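Local structure of diaphanous protein (Entamoeba histolytica, 4DVG) at residues B[271-276]-B[292-297]; B[247-252]-B[258-263]. The protein is a diaphanous-related formin whose GTPase-binding and FH3 regions probably receive a Rho-family GTPase signal that controls actin assembly. One frame throughout, in Å; residues are numbered along the deposited sequence.

Contact 1. Residues B[271-276]-B[292-297]; sequences NELENM and NDFFDS
Leu273 reaches across to two consecutive aromatic residues, Phe294 and Phe295, and touches each with a different part of its side chain. Its CD1 methyl sits over one face of the Phe294 ring, 4.1 Å from the ring centroid and 20° off the normal, a CH-pi contact displaced toward the rim at CD2. Nearer the backbone, Leu273 CB lies 4.1 Å from Phe295 CE2, an oblique approach. Glu274 adds its aliphatic part: CG comes within 4.0 Å of Phe295 CZ, and the extended chain carries the carboxylate on beyond it, the two side chains crossing at about a right angle and the carboxylate plane turned 32° from the ring. No hydrogen bond crosses the contact. Phe294 holds CG opposite its backbone N whereas Phe295 holds CG beside it, and these different first torsions turn the rings so that the CD2 rim of Phe294 stands over the centre of the Phe295 face. Further out, Leu242 and Phe229 pack on Leu273, Ile249 and Arg261 on Phe294, while Lys277 makes a cation-pi contact with Phe295. The axes of the 271-276 and 292-297 segments come no nearer than 11.5 Å, their N-to-C directions 127° apart, a separation bridged by leucine and phenylalanine side chains. This is apolar helix-to-helix packing, joining helices 269-277 and 290-309, consistent with the armadillo-like helical FH3 region of formins.

Contact 2. Residues B[247-252]-B[258-263]; sequences NLIDQP and MDVRNS
Val260 turns CG1 opposite its backbone N (chi1 163°), and Ile249 keeps CG1 beside its own (chi1 -65°), which brings the two CG1 atoms to 3.6 Å. The valine also rests on the end of the preceding helix, with Val260 CG1 3.6 Å from Leu248 O and 4.2 Å from Leu248 CB. That carbonyl is satisfied from its own segment: Gln251 NE2 donates to Leu248 O over 2.9 Å in a nearly straight bond (164°), with the acceptor close to the amide plane of the glutamine. Ile249 meets Arg261 at two levels. Its CD1 lies 4.0 Å from Arg261 CB, while CG2 stands over the centre of one guanidinium face, 4.0 Å above the plane. A bend at chi3 folds the arginine back over the isoleucine, and a salt bridge from NH2 to Asp301 holds its charged end. Asp250, the first residue to depart from helical geometry, centres an inverse gamma turn where the chain leaves helix 236-249. Together these residues form a tight turn between two consecutive helices, with helix 254-265 packed against the C-terminal end of helix 236-249, in keeping with the helical-repeat architecture of the FH3 region.

In the fold
Contact 2 comes first along the chain and is buried at all four touching residues; contact 1, about 14 Å away between centres, is partly buried, with Glu274 at its exposed margin. They involve different helix pairs but meet directly: Phe294 CE1 lies 3.4 Å from Ile249 CD1, and Phe294 CZ lies 3.7 Å from Arg261 CD. Helix 290-309 thus packs against both 269-277 and the pair formed by 236-249 and 254-265. Contact 1 relies on aromatic rings to span well-separated helices, whereas contact 2 joins close backbones through branched aliphatic groups and a guanidinium face. That guanidinium also packs on the backbone of contact 1, with Arg261 NH1 3.5 Å from Ser297 C.

Contact 1. Residues B[271-276]-B[292-297]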
loop_
_atom_site.group_PDB
_atom_site.type_symbol
_atom_site.label_atom_id
_atom_site.label_comp_id
_atom_site.label_asym_id
_atom_site.label_seq_id
_atom_site.Cartn_x
_atom_site.Cartn_y
_atom_site.Cartn_z
ATOM N N ASN B 271 -30.451 15.748 -6.912
ATOM C CA ASN B 271 -30.154 16.353 -8.204
ATOM C C ASN B 271 -28.786 15.919 -8.716
ATOM O O ASN B 271 -28.526 15.928 -9.919
ATOM C CB ASN B 271 -30.262 17.882 -8.143
ATOM C CG ASN B 271 -31.699 18.367 -8.260
ATOM O OD1 ASN B 271 -32.120 18.842 -9.319
ATOM N ND2 ASN B 271 -32.460 18.246 -7.171
ATOM N N GLU B 272 -27.929 15.521 -7.785
ATOM C CA GLU B 272 -26.582 15.109 -8.108
ATOM C C GLU B 272 -26.592 13.737 -8.775
ATOM O O GLU B 272 -25.938 13.529 -9.811
ATOM C CB GLU B 272 -25.729 15.067 -6.854
ATOM C CG GLU B 272 -24.283 14.775 -7.140
ATOM O OE1 GLU B 272 -24.004 17.073 -7.639
ATOM O OE2 GLU B 272 -22.739 15.602 -8.709
ATOM N N LEU B 273 -27.338 12.805 -8.195
ATOM C CA LEU B 273 -27.419 11.474 -8.779
ATOM C C LEU B 273 -28.140 11.509 -10.119
ATOM O O LEU B 273 -27.669 10.936 -11.099
ATOM C CB LEU B 273 -28.095 10.482 -7.828
ATOM C CG LEU B 273 -27.503 10.495 -6.428
ATOM C CD1 LEU B 273 -28.224 9.502 -5.521
ATOM C CD2 LEU B 273 -25.992 10.241 -6.495
ATOM N N GLU B 274 -29.280 12.191 -10.165
ATOM C CA GLU B 274 -30.023 12.285 -11.412
ATOM C C GLU B 274 -29.182 12.864 -12.537
ATOM O O GLU B 274 -29.402 12.524 -13.698
ATOM C CB GLU B 274 -31.330 13.060 -11.237
ATOM C CG GLU B 274 -32.406 12.258 -10.531
ATOM C CD GLU B 274 -33.699 13.025 -10.373
ATOM O OE1 GLU B 274 -33.852 14.074 -11.032
ATOM O OE2 GLU B 274 -34.559 12.583 -9.582
ATOM N N ASN B 275 -28.216 13.726 -12.217
ATOM C CA ASN B 275 -27.306 14.209 -13.265
ATOM C C ASN B 275 -26.351 13.111 -13.744
ATOM O O ASN B 275 -25.927 13.111 -14.893
ATOM C CB ASN B 275 -26.507 15.445 -12.824
ATOM O OD1 ASN B 275 -28.399 16.795 -13.432
ATOM N ND2 ASN B 275 -26.846 17.735 -12.118
HETATM N N MSE B 276 -26.021 12.178 -12.854
HETATM C CA MSE B 276 -25.093 11.100 -13.175
HETATM C C MSE B 276 -25.744 10.055 -14.061
HETATM O O MSE B 276 -25.066 9.363 -14.816
HETATM C CB MSE B 276 -24.556 10.453 -11.897
HETATM C CG MSE B 276 -23.580 11.352 -11.128
HETATM SE SE MSE B 276 -23.012 10.727 -9.338
HETATM C CE MSE B 276 -22.176 9.028 -9.838
ATOM N N ASN B 292 -29.096 2.996 -8.224
ATOM C CA ASN B 292 -30.397 2.337 -8.227
ATOM C C ASN B 292 -30.860 1.996 -6.802
ATOM O O ASN B 292 -32.040 2.136 -6.479
ATOM C CB ASN B 292 -30.417 1.099 -9.132
ATOM C CG ASN B 292 -30.517 1.454 -10.603
ATOM O OD1 ASN B 292 -30.770 2.610 -10.947
ATOM N ND2 ASN B 292 -30.319 0.460 -11.484
ATOM N N ASP B 293 -29.930 1.572 -5.950
ATOM C CA ASP B 293 -30.297 1.094 -4.627
ATOM C C ASP B 293 -30.918 2.237 -3.867
ATOM O O ASP B 293 -31.946 2.064 -3.205
ATOM C CB ASP B 293 -29.093 0.531 -3.856
ATOM C CG ASP B 293 -28.636 -0.830 -4.383
ATOM O OD1 ASP B 293 -29.347 -1.446 -5.224
ATOM O OD2 ASP B 293 -27.557 -1.288 -3.948
ATOM N N PHE B 294 -30.289 3.404 -3.986
ATOM C CA PHE B 294 -30.746 4.615 -3.334
ATOM C C PHE B 294 -32.198 4.908 -3.702
ATOM O O PHE B 294 -33.038 5.067 -2.826
ATOM C CB PHE B 294 -29.850 5.808 -3.699
ATOM C CG PHE B 294 -30.304 7.100 -3.091
ATOM C CD1 PHE B 294 -29.809 7.517 -1.871
ATOM C CD2 PHE B 294 -31.259 7.880 -3.723
ATOM C CE1 PHE B 294 -30.251 8.704 -1.294
ATOM C CE2 PHE B 294 -31.707 9.064 -3.157
ATOM C CZ PHE B 294 -31.211 9.481 -1.948
ATOM N N PHE B 295 -32.492 4.958 -4.998
ATOM C CA PHE B 295 -33.843 5.269 -5.464
ATOM C C PHE B 295 -34.848 4.191 -5.097
ATOM O O PHE B 295 -35.928 4.497 -4.593
ATOM C CB PHE B 295 -33.862 5.561 -6.977
ATOM C CG PHE B 295 -33.257 6.886 -7.324
ATOM C CD1 PHE B 295 -33.910 8.062 -6.992
ATOM C CD2 PHE B 295 -32.015 6.960 -7.925
ATOM C CE1 PHE B 295 -33.357 9.278 -7.270
ATOM C CE2 PHE B 295 -31.455 8.176 -8.214
ATOM C CZ PHE B 295 -32.126 9.340 -7.883
ATOM N N ASP B 296 -34.481 2.936 -5.347
ATOM C CA ASP B 296 -35.316 1.801 -4.974
ATOM C C ASP B 296 -35.683 1.831 -3.480
ATOM O O ASP B 296 -36.789 1.457 -3.105
ATOM C CB ASP B 296 -34.646 0.463 -5.341
ATOM C CG ASP B 296 -34.512 0.252 -6.854
ATOM O OD1 ASP B 296 -35.281 0.868 -7.624
ATOM O OD2 ASP B 296 -33.639 -0.544 -7.276
ATOM N N SER B 297 -34.766 2.278 -2.634
ATOM C CA SER B 297 -35.006 2.305 -1.186
ATOM C C SER B 297 -35.829 3.537 -0.800
ATOM O O SER B 297 -36.620 3.493 0.135
ATOM C CB SER B 297 -33.668 2.242 -0.426
ATOM O OG SER B 297 -33.753 2.555 0.954
#

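Contact 2. Residues B[247-252]-B[258-263]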
loop_
_atom_site.group_PDB
_atom_site.type_symbol
_atom_site.label_atom_id
_atom_site.label_comp_id
_atom_site.label_asym_id
_atom_site.label_seq_id
_atom_site.Cartn_x
_atom_site.Cartn_y
_atom_site.Cartn_z
ATOM N N ASN B 247 -24.942 3.245 3.244
ATOM C CA ASN B 247 -24.777 2.648 4.565
ATOM C C ASN B 247 -25.417 3.531 5.627
ATOM O O ASN B 247 -26.063 3.040 6.539
ATOM C CB ASN B 247 -23.305 2.368 4.908
ATOM C CG ASN B 247 -22.700 1.246 4.051
ATOM O OD1 ASN B 247 -23.389 0.645 3.218
ATOM N ND2 ASN B 247 -21.401 0.979 4.237
ATOM N N LEU B 248 -25.230 4.835 5.508
ATOM C CA LEU B 248 -25.755 5.756 6.511
ATOM C C LEU B 248 -27.280 5.789 6.481
ATOM O O LEU B 248 -27.925 5.914 7.506
ATOM C CB LEU B 248 -25.207 7.164 6.302
ATOM C CG LEU B 248 -23.719 7.353 6.579
ATOM C CD1 LEU B 248 -23.271 8.701 6.049
ATOM C CD2 LEU B 248 -23.409 7.196 8.064
ATOM N N ILE B 249 -27.838 5.681 5.289
ATOM C CA ILE B 249 -29.265 5.659 5.097
ATOM C C ILE B 249 -29.836 4.283 5.462
ATOM O O ILE B 249 -30.956 4.182 5.947
ATOM C CB ILE B 249 -29.595 6.024 3.642
ATOM C CG1 ILE B 249 -29.166 7.468 3.372
ATOM C CG2 ILE B 249 -31.076 5.809 3.341
ATOM C CD1 ILE B 249 -29.243 7.868 1.894
ATOM N N ASP B 250 -29.068 3.225 5.234
ATOM C CA ASP B 250 -29.518 1.885 5.598
ATOM C C ASP B 250 -29.662 1.732 7.112
ATOM O O ASP B 250 -28.751 1.285 7.797
ATOM C CB ASP B 250 -28.563 0.820 5.066
ATOM C CG ASP B 250 -29.043 -0.586 5.369
ATOM O OD1 ASP B 250 -30.250 -0.758 5.653
ATOM O OD2 ASP B 250 -28.216 -1.517 5.324
ATOM N N GLN B 251 -30.821 2.108 7.622
ATOM C CA GLN B 251 -31.112 2.003 9.037
ATOM C C GLN B 251 -32.300 1.068 9.194
ATOM O O GLN B 251 -33.085 0.885 8.260
ATOM C CB GLN B 251 -31.437 3.375 9.614
ATOM C CG GLN B 251 -30.323 4.402 9.481
ATOM C CD GLN B 251 -29.180 4.164 10.449
ATOM O OE1 GLN B 251 -29.336 3.470 11.456
ATOM N NE2 GLN B 251 -28.020 4.744 10.148
ATOM N N PRO B 252 -32.443 0.464 10.378
ATOM C CA PRO B 252 -33.529 -0.509 10.544
ATOM C C PRO B 252 -34.903 0.170 10.616
ATOM O O PRO B 252 -35.888 -0.376 10.105
ATOM C CB PRO B 252 -33.182 -1.201 11.872
ATOM C CG PRO B 252 -31.752 -0.745 12.217
ATOM C CD PRO B 252 -31.611 0.596 11.587
HETATM N N MSE B 258 -35.810 7.893 6.772
HETATM C CA MSE B 258 -36.511 9.080 6.266
HETATM C C MSE B 258 -35.629 10.297 6.708
HETATM O O MSE B 258 -35.391 11.222 5.939
HETATM C CB MSE B 258 -38.015 9.147 6.721
HETATM C CG MSE B 258 -39.225 8.537 5.788
ATOM N N ASP B 259 -35.044 10.221 7.901
ATOM C CA ASP B 259 -34.299 11.339 8.500
ATOM C C ASP B 259 -32.904 11.611 7.915
ATOM O O ASP B 259 -32.575 12.754 7.571
ATOM C CB ASP B 259 -34.179 11.119 10.014
ATOM C CG ASP B 259 -33.573 12.311 10.737
ATOM O OD1 ASP B 259 -34.305 13.308 10.973
ATOM O OD2 ASP B 259 -32.369 12.244 11.080
ATOM N N VAL B 260 -32.081 10.565 7.846
ATOM C CA VAL B 260 -30.744 10.640 7.266
ATOM C C VAL B 260 -30.804 11.037 5.784
ATOM O O VAL B 260 -30.131 11.987 5.339
ATOM C CB VAL B 260 -30.000 9.293 7.408
ATOM C CG1 VAL B 260 -28.822 9.240 6.470
ATOM C CG2 VAL B 260 -29.553 9.073 8.846
ATOM N N ARG B 261 -31.611 10.313 5.018
ATOM C CA ARG B 261 -31.800 10.664 3.619
ATOM C C ARG B 261 -32.336 12.102 3.422
ATOM O O ARG B 261 -31.944 12.770 2.466
ATOM C CB ARG B 261 -32.679 9.644 2.892
ATOM C CG ARG B 261 -32.862 9.979 1.414
ATOM C CD ARG B 261 -33.712 8.971 0.693
ATOM N NE ARG B 261 -34.482 8.219 1.669
ATOM C CZ ARG B 261 -34.646 6.909 1.639
ATOM N NH1 ARG B 261 -34.096 6.171 0.676
ATOM N NH2 ARG B 261 -35.370 6.347 2.574
ATOM N N ASN B 262 -33.218 12.578 4.307
ATOM C CA ASN B 262 -33.679 13.967 4.207
ATOM C C ASN B 262 -32.494 14.953 4.274
ATOM O O ASN B 262 -32.409 15.860 3.447
ATOM C CB ASN B 262 -34.735 14.314 5.258
ATOM C CG ASN B 262 -36.139 13.793 4.907
ATOM O OD1 ASN B 262 -36.429 13.397 3.771
ATOM N ND2 ASN B 262 -37.030 13.816 5.907
ATOM N N SER B 263 -31.586 14.751 5.239
ATOM C CA SER B 263 -30.338 15.519 5.333
ATOM C C SER B 263 -29.571 15.539 4.003
ATOM O O SER B 263 -28.963 16.542 3.644
ATOM C CB SER B 263 -29.379 14.924 6.366
ATOM O OG SER B 263 -29.958 14.723 7.625
#